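Local coordinates for uncharacterized protein (PDB 5HBA) that probably recognises targets through its globular head as the A-chain subunit of complement C1q, which starts the complement pathway of innate immunity, at residues F6-E12 / T23-S29. Sequence-based numbering, arbitrary orientation.
Sequences FSVLRNE and TFNDKLS
The amide side chain of N25 holds the backbone of N11 at both its polar atoms: N11 N gives a nearly straight bond to N25 OD1 at 2.9 Å, and N25 ND2 returns one to N11 O, reaching it from well above the carbonyl plane. Asparagine suits this place because its amide imitates a peptide group, and here it continues the antiparallel pairing of 6-12 with 23-29 just past the end of strand 5-10. Next to it R10, extended with CG anti to its backbone N (chi1 -180°), runs its methylenes beside T23 O and then bonds that oxygen in the guanidinium plane, NH1 to O 2.8 Å. NH2 bonds S14 O, while E12 OE2 lies over the guanidinium face, where no N-H points at it, so its pairing with R10 is a long one of charges alone; a water bridges that carboxylate oxygen to T23 OG1. A methionine in place of R10 could still lie along T23 but would probably leave T23 O and S14 O without these donors and take away the positive charge near E12.

In the C1q jelly roll, strand 5-10 lies between 26-30 and 120-133, and two classic beta bulges mark its border with 26-30. At one, S7 O accepts from both L28 N (2.8 Å) and S29 N (3.1 Å), while S7 N gives a nearly straight bond to S29 O; at the other, L9 O takes D26 N and, weakly, N25 N. L9 N answers with a 2.7 Å bond to D26 O. The serine hydroxyls are satisfied farther off, S7 OG by N127 and S29 OG by V95 O of the second subunit. V8 CG2 sits squarely over the F24 ring, 3.7 Å from its centroid, a CH-pi contact, while the valine's other methyl, CG1, lies beside K27 CG; F126 packs against both V8 and F24.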
ATOM      1  N   PHE A   6      -6.640  -3.553 -12.267  1.00 26.83           N
ATOM      2  CA  PHE A   6      -5.438  -3.419 -13.081  1.00 24.16           C
ATOM      3  C   PHE A   6      -4.152  -3.380 -12.264  1.00 27.14           C
ATOM      4  O   PHE A   6      -4.145  -3.015 -11.078  1.00 25.44           O
ATOM      5  CB  PHE A   6      -5.511  -2.168 -13.966  1.00 25.51           C
ATOM      6  CG  PHE A   6      -5.313  -0.884 -13.210  1.00 23.96           C
ATOM      7  CD1 PHE A   6      -4.031  -0.379 -12.993  1.00 24.18           C
ATOM      8  CD2 PHE A   6      -6.401  -0.181 -12.721  1.00 27.12           C
ATOM      9  CE1 PHE A   6      -3.841   0.799 -12.277  1.00 26.71           C
ATOM     10  CE2 PHE A   6      -6.224   1.007 -12.007  1.00 26.41           C
ATOM     11  CZ  PHE A   6      -4.937   1.496 -11.783  1.00 25.61           C
ATOM     12  N   SER A   7      -3.063  -3.736 -12.934  1.00 21.71           N
ATOM     13  CA  SER A   7      -1.729  -3.629 -12.379  1.00 23.94           C
ATOM     14  C   SER A   7      -0.790  -3.328 -13.538  1.00 25.88           C
ATOM     15  O   SER A   7      -0.642  -4.147 -14.469  1.00 25.20           O
ATOM     16  CB  SER A   7      -1.334  -4.939 -11.696  1.00 24.17           C
ATOM     17  OG  SER A   7      -0.045  -4.834 -11.129  1.00 24.71           O
ATOM     18  N   VAL A   8      -0.174  -2.149 -13.502  1.00 21.85           N
ATOM     19  CA  VAL A   8       0.718  -1.719 -14.584  1.00 24.05           C
ATOM     20  C   VAL A   8       2.109  -1.387 -14.056  1.00 24.63           C
ATOM     21  O   VAL A   8       2.255  -0.867 -12.945  1.00 20.62           O
ATOM     22  CB  VAL A   8       0.128  -0.513 -15.368  1.00 25.29           C
ATOM     23  CG1 VAL A   8      -1.095  -0.956 -16.162  1.00 21.49           C
ATOM     24  CG2 VAL A   8      -0.246   0.625 -14.398  1.00 21.84           C
ATOM     25  N   LEU A   9       3.126  -1.705 -14.856  1.00 22.94           N
ATOM     26  CA  LEU A   9       4.519  -1.569 -14.437  1.00 23.08           C
ATOM     27  C   LEU A   9       5.308  -0.628 -15.343  1.00 23.58           C
ATOM     28  O   LEU A   9       5.165  -0.651 -16.571  1.00 21.22           O
ATOM     29  CB  LEU A   9       5.185  -2.953 -14.415  1.00 23.01           C
ATOM     30  CG  LEU A   9       6.712  -3.087 -14.337  1.00 22.96           C
ATOM     31  CD1 LEU A   9       7.277  -2.623 -13.000  1.00 27.49           C
ATOM     32  CD2 LEU A   9       7.127  -4.525 -14.620  1.00 23.88           C
ATOM     33  N   ARG A  10       6.137   0.207 -14.733  1.00 20.56           N
ATOM     34  CA  ARG A  10       7.062   1.033 -15.493  1.00 23.94           C
ATOM     35  C   ARG A  10       8.465   0.605 -15.121  1.00 24.94           C
ATOM     36  O   ARG A  10       8.854   0.739 -13.959  1.00 21.36           O
ATOM     37  CB  ARG A  10       6.898   2.521 -15.163  1.00 23.36           C
ATOM     38  CG  ARG A  10       7.869   3.399 -15.964  1.00 24.90           C
ATOM     39  CD  ARG A  10       7.872   4.856 -15.514  1.00 22.17           C
ATOM     40  NE  ARG A  10       8.890   5.597 -16.255  1.00 24.26           N
ATOM     41  CZ  ARG A  10       8.654   6.285 -17.371  1.00 28.13           C
ATOM     42  NH1 ARG A  10       7.419   6.349 -17.866  1.00 22.82           N
ATOM     43  NH2 ARG A  10       9.649   6.923 -17.981  1.00 25.38           N
ATOM     44  N   ASN A  11       9.201   0.069 -16.097  1.00 21.29           N
ATOM     45  CA  ASN A  11      10.596  -0.322 -15.913  1.00 28.20           C
ATOM     46  C   ASN A  11      11.352  -0.073 -17.210  1.00 25.33           C
ATOM     47  O   ASN A  11      11.378  -0.926 -18.091  1.00 26.33           O
ATOM     48  CB  ASN A  11      10.715  -1.798 -15.518  1.00 26.16           C
ATOM     49  CG  ASN A  11      12.140  -2.183 -15.103  1.00 30.58           C
ATOM     50  OD1 ASN A  11      12.914  -1.349 -14.642  1.00 34.23           O
ATOM     51  ND2 ASN A  11      12.480  -3.455 -15.260  1.00 38.73           N
ATOM     52  N   GLU A  12      11.947   1.112 -17.325  1.00 29.40           N
ATOM     53  CA  GLU A  12      12.543   1.559 -18.581  1.00 30.19           C
ATOM     54  C   GLU A  12      13.645   2.594 -18.358  1.00 33.62           C
ATOM     55  O   GLU A  12      13.780   3.159 -17.260  1.00 29.99           O
ATOM     56  CB  GLU A  12      11.459   2.120 -19.516  1.00 31.20           C
ATOM     57  CG  GLU A  12      10.517   3.107 -18.848  1.00 31.92           C
ATOM     58  CD  GLU A  12       9.385   3.574 -19.758  1.00 35.64           C
ATOM     59  OE1 GLU A  12       9.648   4.379 -20.672  1.00 41.41           O
ATOM     60  OE2 GLU A  12       8.223   3.156 -19.547  1.00 38.95           O
ATOM     61  N   THR A  23       3.858   7.169 -17.488  1.00 21.14           N
ATOM     62  CA  THR A  23       3.459   6.154 -18.468  1.00 24.92           C
ATOM     63  C   THR A  23       4.152   4.821 -18.146  1.00 24.11           C
ATOM     64  O   THR A  23       5.157   4.794 -17.419  1.00 23.78           O
ATOM     65  CB  THR A  23       3.710   6.612 -19.929  1.00 23.74           C
ATOM     66  OG1 THR A  23       5.108   6.835 -20.131  1.00 22.04           O
ATOM     67  CG2 THR A  23       2.944   7.921 -20.226  1.00 22.59           C
ATOM     68  N   PHE A  24       3.604   3.720 -18.653  1.00 22.65           N
ATOM     69  CA  PHE A  24       4.051   2.385 -18.242  1.00 22.25           C
ATOM     70  C   PHE A  24       4.362   1.524 -19.471  1.00 26.55           C
ATOM     71  O   PHE A  24       3.760   1.720 -20.518  1.00 26.04           O
ATOM     72  CB  PHE A  24       2.965   1.718 -17.385  1.00 20.30           C
ATOM     73  CG  PHE A  24       2.578   2.518 -16.148  1.00 24.94           C
ATOM     74  CD1 PHE A  24       1.622   3.519 -16.219  1.00 21.81           C
ATOM     75  CD2 PHE A  24       3.172   2.255 -14.916  1.00 23.01           C
ATOM     76  CE1 PHE A  24       1.263   4.255 -15.090  1.00 22.70           C
ATOM     77  CE2 PHE A  24       2.832   2.990 -13.779  1.00 22.84           C
ATOM     78  CZ  PHE A  24       1.876   3.994 -13.861  1.00 20.92           C
ATOM     79  N   ASN A  25       5.295   0.582 -19.355  1.00 25.75           N
ATOM     80  CA  ASN A  25       5.648  -0.266 -20.503  1.00 30.38           C
ATOM     81  C   ASN A  25       5.306  -1.752 -20.330  1.00 28.78           C
ATOM     82  O   ASN A  25       5.676  -2.579 -21.165  1.00 33.97           O
ATOM     83  CB  ASN A  25       7.123  -0.095 -20.909  1.00 25.03           C
ATOM     84  CG  ASN A  25       8.083  -0.515 -19.817  1.00 30.84           C
ATOM     85  OD1 ASN A  25       7.822  -0.316 -18.625  1.00 29.69           O
ATOM     86  ND2 ASN A  25       9.215  -1.082 -20.215  1.00 26.08           N
ATOM     87  N   ASP A  26       4.592  -2.092 -19.257  1.00 25.15           N
ATOM     88  CA  ASP A  26       4.162  -3.473 -19.045  1.00 30.41           C
ATOM     89  C   ASP A  26       2.817  -3.520 -18.333  1.00 30.31           C
ATOM     90  O   ASP A  26       2.650  -2.927 -17.265  1.00 29.03           O
ATOM     91  CB  ASP A  26       5.215  -4.252 -18.242  1.00 28.66           C
ATOM     92  CG  ASP A  26       5.019  -5.756 -18.325  1.00 35.17           C
ATOM     93  OD1 ASP A  26       3.920  -6.204 -18.731  1.00 34.63           O
ATOM     94  OD2 ASP A  26       5.971  -6.493 -17.988  1.00 41.13           O
ATOM     95  N   LYS A  27       1.855  -4.213 -18.930  1.00 27.70           N
ATOM     96  CA  LYS A  27       0.538  -4.365 -18.312  1.00 30.39           C
ATOM     97  C   LYS A  27       0.418  -5.766 -17.716  1.00 34.07           C
ATOM     98  O   LYS A  27       0.394  -6.767 -18.438  1.00 34.13           O
ATOM     99  CB  LYS A  27      -0.574  -4.085 -19.339  1.00 34.27           C
ATOM    100  CG  LYS A  27      -1.988  -4.055 -18.768  1.00 33.21           C
ATOM    101  CD  LYS A  27      -3.042  -3.902 -19.877  1.00 36.90           C
ATOM    102  CE  LYS A  27      -3.094  -2.489 -20.418  1.00 31.43           C
ATOM    103  NZ  LYS A  27      -4.488  -2.088 -20.813  1.00 35.06           N
ATOM    104  N   LEU A  28       0.376  -5.837 -16.390  1.00 29.31           N
ATOM    105  CA  LEU A  28       0.309  -7.112 -15.683  1.00 30.68           C
ATOM    106  C   LEU A  28      -1.119  -7.660 -15.648  1.00 32.55           C
ATOM    107  O   LEU A  28      -1.343  -8.860 -15.832  1.00 30.92           O
ATOM    108  CB  LEU A  28       0.847  -6.953 -14.258  1.00 31.37           C
ATOM    109  CG  LEU A  28       2.346  -7.177 -14.042  1.00 36.31           C
ATOM    110  CD1 LEU A  28       3.197  -6.591 -15.167  1.00 39.78           C
ATOM    111  CD2 LEU A  28       2.777  -6.613 -12.710  1.00 33.78           C
ATOM    112  N   SER A  29      -2.052  -6.774 -15.409  1.00 30.68           N
ATOM    113  CA  SER A  29      -3.437  -7.091 -15.381  1.00 30.55           C
ATOM    114  C   SER A  29      -4.175  -5.880 -15.778  1.00 30.12           C
ATOM    115  O   SER A  29      -3.728  -4.811 -15.578  1.00 28.09           O
ATOM    116  CB  SER A  29      -3.864  -7.490 -13.999  1.00 27.99           C
ATOM    117  OG  SER A  29      -3.251  -8.652 -13.643  1.00 33.28           O
TER
HETATM  118  O   HOH W   1       6.274   4.223 -20.878  1.00 36.93           O